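Local structure of D-mandelate dehydrogenase (Rhodotorula graminis, 2W2L) at residues D[228-233]-D[255-260]. The protein is a D-isomer specific 2-hydroxyacid dehydrogenase that probably interconverts D-mandelate and its 2-keto acid using NAD. Residues are numbered along the deposited sequence; the frame is centred on the assembly and turned at random.
Sequences VPYMKL and TARGPV. With NAD (nicotinamide-adenine-dinucleotide), chain K; SO4 (sulfate ion), chain L.
The guanidinium of R257, whose aliphatic stem lies against Y230, grips a sulfate ion with two nitrogens: NH1 donates to sulfate O1 at 2.8 Å, and NH2 to sulfate O2 in a straighter bond (166°). The sulfur lies in the guanidinium plane at its edge, while ribose O2D of NAD sits over one face, offset toward the rim. NH2 also forms a salt bridge to D92, so cofactor, anion and acid all gather about one side chain.

This is a worked example of how a Rossmann fold builds a dinucleotide site: the loops after the parallel neighbouring strands 223-226 and 250-254 meet and line it together. No hydrogen bond joins 228-233 to 255-260 directly, though P259 and V260 are backbone-bonded to H236 and I238 further along the first loop; the meeting is mostly apolar. CG of Y230 is anti to the backbone N (chi1 178°), which carries the phenol to 255-260. Y230 CB lies 3.6 Å from R257 CB. Y230 CD1 approaches V260 CG2, and Y230 OH comes within 3.4 Å of P259 CG. The arginine stem crosses the tyrosine at about a right angle, with ring and guanidinium planes 63° apart. Trimming Y230 to an alanine would probably open a gap beside P259 CG and V260 CG2 and leave the R257 stem freer to shift.

Nearer the cofactor, V228 CG2 packs on V260 CG1 at 3.7 Å, whereas V228 CG1 touches C2A and N3A of the adenine. A256 CB abuts V228 O. T255 O accepts a bond from the carboxamide N7N (2.8 Å). R257 thus both joins the loops and faces an anion; the sulfate, probably from the crystallisation liquor, marks a site beside the nicotinamide consistent with where a substrate carboxylate would bind in this family.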
ATOM      1  N   VAL D 228      17.255   4.069   8.729  1.00 18.60           N
ATOM      2  CA  VAL D 228      18.344   4.547   9.603  1.00 19.29           C
ATOM      3  C   VAL D 228      18.777   5.974   9.227  1.00 20.56           C
ATOM      4  O   VAL D 228      18.646   6.364   8.053  1.00 19.97           O
ATOM      5  CB  VAL D 228      19.623   3.655   9.533  1.00 19.32           C
ATOM      6  CG1 VAL D 228      19.434   2.358  10.259  1.00 18.31           C
ATOM      7  CG2 VAL D 228      20.137   3.479   8.062  1.00 18.30           C
ATOM      8  N   PRO D 229      19.328   6.743  10.206  1.00 21.47           N
ATOM      9  CA  PRO D 229      19.913   8.020   9.808  1.00 22.23           C
ATOM     10  C   PRO D 229      21.071   7.724   8.855  1.00 23.23           C
ATOM     11  O   PRO D 229      21.692   6.643   8.917  1.00 23.18           O
ATOM     12  CB  PRO D 229      20.460   8.594  11.135  1.00 22.30           C
ATOM     13  CG  PRO D 229      20.616   7.446  12.026  1.00 21.22           C
ATOM     14  CD  PRO D 229      19.485   6.512  11.659  1.00 21.63           C
ATOM     15  N   TYR D 230      21.355   8.664   7.972  1.00 24.00           N
ATOM     16  CA  TYR D 230      22.418   8.465   7.025  1.00 24.63           C
ATOM     17  C   TYR D 230      23.666   9.187   7.517  1.00 25.07           C
ATOM     18  O   TYR D 230      23.579  10.330   7.955  1.00 25.91           O
ATOM     19  CB  TYR D 230      21.976   8.983   5.671  1.00 24.62           C
ATOM     20  CG  TYR D 230      23.035   8.862   4.636  1.00 25.27           C
ATOM     21  CD1 TYR D 230      23.809   7.711   4.544  1.00 24.78           C
ATOM     22  CD2 TYR D 230      23.269   9.893   3.729  1.00 25.60           C
ATOM     23  CE1 TYR D 230      24.800   7.599   3.585  1.00 26.45           C
ATOM     24  CE2 TYR D 230      24.249   9.771   2.747  1.00 25.00           C
ATOM     25  CZ  TYR D 230      25.007   8.630   2.693  1.00 26.30           C
ATOM     26  OH  TYR D 230      25.988   8.504   1.752  1.00 28.08           O
ATOM     27  N   MET D 231      24.809   8.505   7.484  1.00 25.46           N
ATOM     28  CA  MET D 231      26.120   9.091   7.837  1.00 25.94           C
ATOM     29  C   MET D 231      27.242   8.213   7.255  1.00 25.31           C
ATOM     30  O   MET D 231      26.915   7.198   6.626  1.00 25.14           O
ATOM     31  CB  MET D 231      26.235   9.252   9.349  1.00 25.93           C
ATOM     32  CG  MET D 231      25.262   8.405  10.128  1.00 27.11           C
ATOM     33  SD  MET D 231      25.986   7.903  11.682  1.00 29.45           S
ATOM     34  CE  MET D 231      24.477   7.932  12.704  1.00 28.75           C
ATOM     35  N   LYS D 232      28.531   8.591   7.407  1.00 24.83           N
ATOM     36  CA  LYS D 232      29.663   7.691   6.977  1.00 24.58           C
ATOM     37  C   LYS D 232      29.410   6.237   7.446  1.00 23.20           C
ATOM     38  O   LYS D 232      29.475   5.291   6.668  1.00 22.88           O
ATOM     39  CB  LYS D 232      31.036   8.173   7.505  1.00 24.52           C
ATOM     40  N   LEU D 233      29.064   6.108   8.728  1.00 22.23           N
ATOM     41  CA  LEU D 233      28.838   4.826   9.370  1.00 20.24           C
ATOM     42  C   LEU D 233      27.664   4.029   8.819  1.00 18.87           C
ATOM     43  O   LEU D 233      27.601   2.831   9.044  1.00 18.98           O
ATOM     44  CB  LEU D 233      28.707   5.021  10.888  1.00 20.45           C
ATOM     45  N   THR D 255      13.394   3.510   2.651  1.00 14.29           N
ATOM     46  CA  THR D 255      12.833   4.861   2.699  1.00 14.99           C
ATOM     47  C   THR D 255      13.763   5.781   3.449  1.00 15.05           C
ATOM     48  O   THR D 255      13.424   6.932   3.700  1.00 15.98           O
ATOM     49  CB  THR D 255      11.426   4.908   3.366  1.00 15.25           C
ATOM     50  OG1 THR D 255      11.516   4.432   4.702  1.00 16.65           O
ATOM     51  CG2 THR D 255      10.400   4.057   2.596  1.00 16.21           C
ATOM     52  N   ALA D 256      14.945   5.279   3.784  1.00 15.63           N
ATOM     53  CA  ALA D 256      15.924   6.032   4.591  1.00 16.05           C
ATOM     54  C   ALA D 256      16.737   7.019   3.694  1.00 16.38           C
ATOM     55  O   ALA D 256      16.273   8.148   3.426  1.00 16.53           O
ATOM     56  CB  ALA D 256      16.828   5.058   5.437  1.00 14.78           C
ATOM     57  N   ARG D 257      17.917   6.601   3.234  1.00 16.70           N
ATOM     58  CA  ARG D 257      18.680   7.376   2.247  1.00 17.78           C
ATOM     59  C   ARG D 257      19.292   6.408   1.272  1.00 17.16           C
ATOM     60  O   ARG D 257      19.722   5.333   1.661  1.00 16.21           O
ATOM     61  CB  ARG D 257      19.788   8.247   2.882  1.00 18.22           C
ATOM     62  CG  ARG D 257      19.714   9.734   2.527  1.00 22.22           C
ATOM     63  CD  ARG D 257      18.441  10.342   3.138  1.00 27.27           C
ATOM     64  NE  ARG D 257      18.618  11.725   3.553  1.00 31.75           N
ATOM     65  CZ  ARG D 257      17.613  12.572   3.772  1.00 33.87           C
ATOM     66  NH1 ARG D 257      16.355  12.177   3.598  1.00 34.04           N
ATOM     67  NH2 ARG D 257      17.866  13.830   4.147  1.00 35.87           N
ATOM     68  N   GLY D 258      19.291   6.810  -0.005  1.00 17.20           N
ATOM     69  CA  GLY D 258      19.800   6.020  -1.106  1.00 15.31           C
ATOM     70  C   GLY D 258      21.026   5.192  -0.818  1.00 15.01           C
ATOM     71  O   GLY D 258      20.930   3.962  -0.749  1.00 15.41           O
ATOM     72  N   PRO D 259      22.195   5.847  -0.634  1.00 14.60           N
ATOM     73  CA  PRO D 259      23.476   5.107  -0.503  1.00 14.40           C
ATOM     74  C   PRO D 259      23.591   4.224   0.768  1.00 14.67           C
ATOM     75  O   PRO D 259      24.584   3.535   0.914  1.00 14.57           O
ATOM     76  CB  PRO D 259      24.542   6.222  -0.474  1.00 13.95           C
ATOM     77  CG  PRO D 259      23.818   7.522  -0.714  1.00 12.80           C
ATOM     78  CD  PRO D 259      22.370   7.306  -0.488  1.00 13.98           C
ATOM     79  N   VAL D 260      22.617   4.273   1.687  1.00 15.12           N
ATOM     80  CA  VAL D 260      22.552   3.292   2.790  1.00 15.69           C
ATOM     81  C   VAL D 260      22.506   1.846   2.242  1.00 17.68           C
ATOM     82  O   VAL D 260      22.859   0.897   2.978  1.00 18.95           O
ATOM     83  CB  VAL D 260      21.344   3.537   3.805  1.00 15.50           C
ATOM     84  CG1 VAL D 260      21.135   2.351   4.731  1.00 12.34           C
ATOM     85  CG2 VAL D 260      21.522   4.836   4.611  1.00 11.60           C
TER
HETATM   86  PA  NAD K1346      14.802   8.665  14.462  0.50 23.62           P
HETATM   87  O1A NAD K1346      15.388  10.027  14.396  0.50 22.88           O
HETATM   88  O2A NAD K1346      14.316   8.438  15.879  0.50 19.37           O
HETATM   89  O5B NAD K1346      15.841   7.597  13.835  0.50 23.71           O
HETATM   90  C5B NAD K1346      17.057   7.193  14.433  0.50 25.84           C
HETATM   91  C4B NAD K1346      16.890   5.753  14.941  0.50 27.10           C
HETATM   92  O4B NAD K1346      17.755   4.831  14.294  0.50 27.00           O
HETATM   93  C3B NAD K1346      17.157   5.653  16.439  0.50 27.49           C
HETATM   94  O3B NAD K1346      16.217   4.816  17.070  0.50 26.14           O
HETATM   95  C2B NAD K1346      18.509   5.001  16.529  0.50 27.59           C
HETATM   96  O2B NAD K1346      18.538   4.165  17.663  0.50 30.29           O
HETATM   97  C1B NAD K1346      18.680   4.267  15.203  0.50 27.81           C
HETATM   98  N9A NAD K1346      20.032   4.519  14.664  0.50 29.58           N
HETATM   99  C8A NAD K1346      20.753   5.684  14.867  0.50 29.43           C
HETATM  100  N7A NAD K1346      21.943   5.576  14.235  0.50 29.61           N
HETATM  101  C5A NAD K1346      21.993   4.366  13.619  0.50 28.55           C
HETATM  102  C6A NAD K1346      22.992   3.778  12.857  0.50 27.52           C
HETATM  103  N6A NAD K1346      24.212   4.325  12.868  0.50 27.02           N
HETATM  104  N1A NAD K1346      22.791   2.502  12.364  0.50 28.26           N
HETATM  105  C2A NAD K1346      21.606   1.826  12.625  0.50 28.80           C
HETATM  106  N3A NAD K1346      20.615   2.423  13.391  0.50 28.82           N
HETATM  107  C4A NAD K1346      20.806   3.679  13.883  0.50 29.03           C
HETATM  108  O3  NAD K1346      13.656   8.446  13.342  0.50 24.40           O
HETATM  109  PN  NAD K1346      13.765   8.858  11.763  0.50 27.06           P
HETATM  110  O1N NAD K1346      12.342   8.975  11.420  0.50 25.89           O
HETATM  111  O2N NAD K1346      14.629  10.056  11.552  0.50 26.75           O
HETATM  112  O5D NAD K1346      14.395   7.642  10.894  0.50 25.83           O
HETATM  113  C5D NAD K1346      15.640   7.801  10.238  0.50 26.19           C
HETATM  114  C4D NAD K1346      15.587   7.729   8.711  0.50 26.80           C
HETATM  115  O4D NAD K1346      14.353   8.146   8.117  0.50 28.33           O
HETATM  116  C3D NAD K1346      16.653   8.665   8.158  0.50 28.88           C
HETATM  117  O3D NAD K1346      17.529   8.051   7.234  0.50 28.56           O
HETATM  118  C2D NAD K1346      15.873   9.685   7.374  0.50 30.62           C
HETATM  119  O2D NAD K1346      16.661  10.282   6.356  0.50 31.43           O
HETATM  120  C1D NAD K1346      14.670   8.860   6.917  0.50 30.69           C
HETATM  121  N1N NAD K1346      13.628   9.728   6.285  0.50 31.31           N
HETATM  122  C2N NAD K1346      13.115   9.403   5.049  0.50 30.40           C
HETATM  123  C3N NAD K1346      12.136  10.216   4.432  0.50 30.02           C
HETATM  124  C7N NAD K1346      11.615   9.926   3.040  0.50 28.52           C
HETATM  125  O7N NAD K1346      11.174  11.033   2.269  0.50 27.43           O
HETATM  126  N7N NAD K1346      11.584   8.669   2.559  0.50 24.43           N
HETATM  127  C4N NAD K1346      11.712  11.383   5.070  0.50 30.01           C
HETATM  128  C5N NAD K1346      12.247  11.721   6.311  0.50 30.91           C
HETATM  129  C6N NAD K1346      13.205  10.890   6.905  0.50 31.58           C
HETATM  130  S   SO4 L1347      14.105  14.453   4.706  1.00 62.42           S
HETATM  131  O1  SO4 L1347      14.548  13.264   5.437  1.00 63.36           O
HETATM  132  O2  SO4 L1347      15.213  15.396   4.537  1.00 63.13           O
HETATM  133  O3  SO4 L1347      13.535  14.054   3.419  1.00 61.98           O
HETATM  134  O4  SO4 L1347      13.117  15.137   5.521  1.00 63.57           O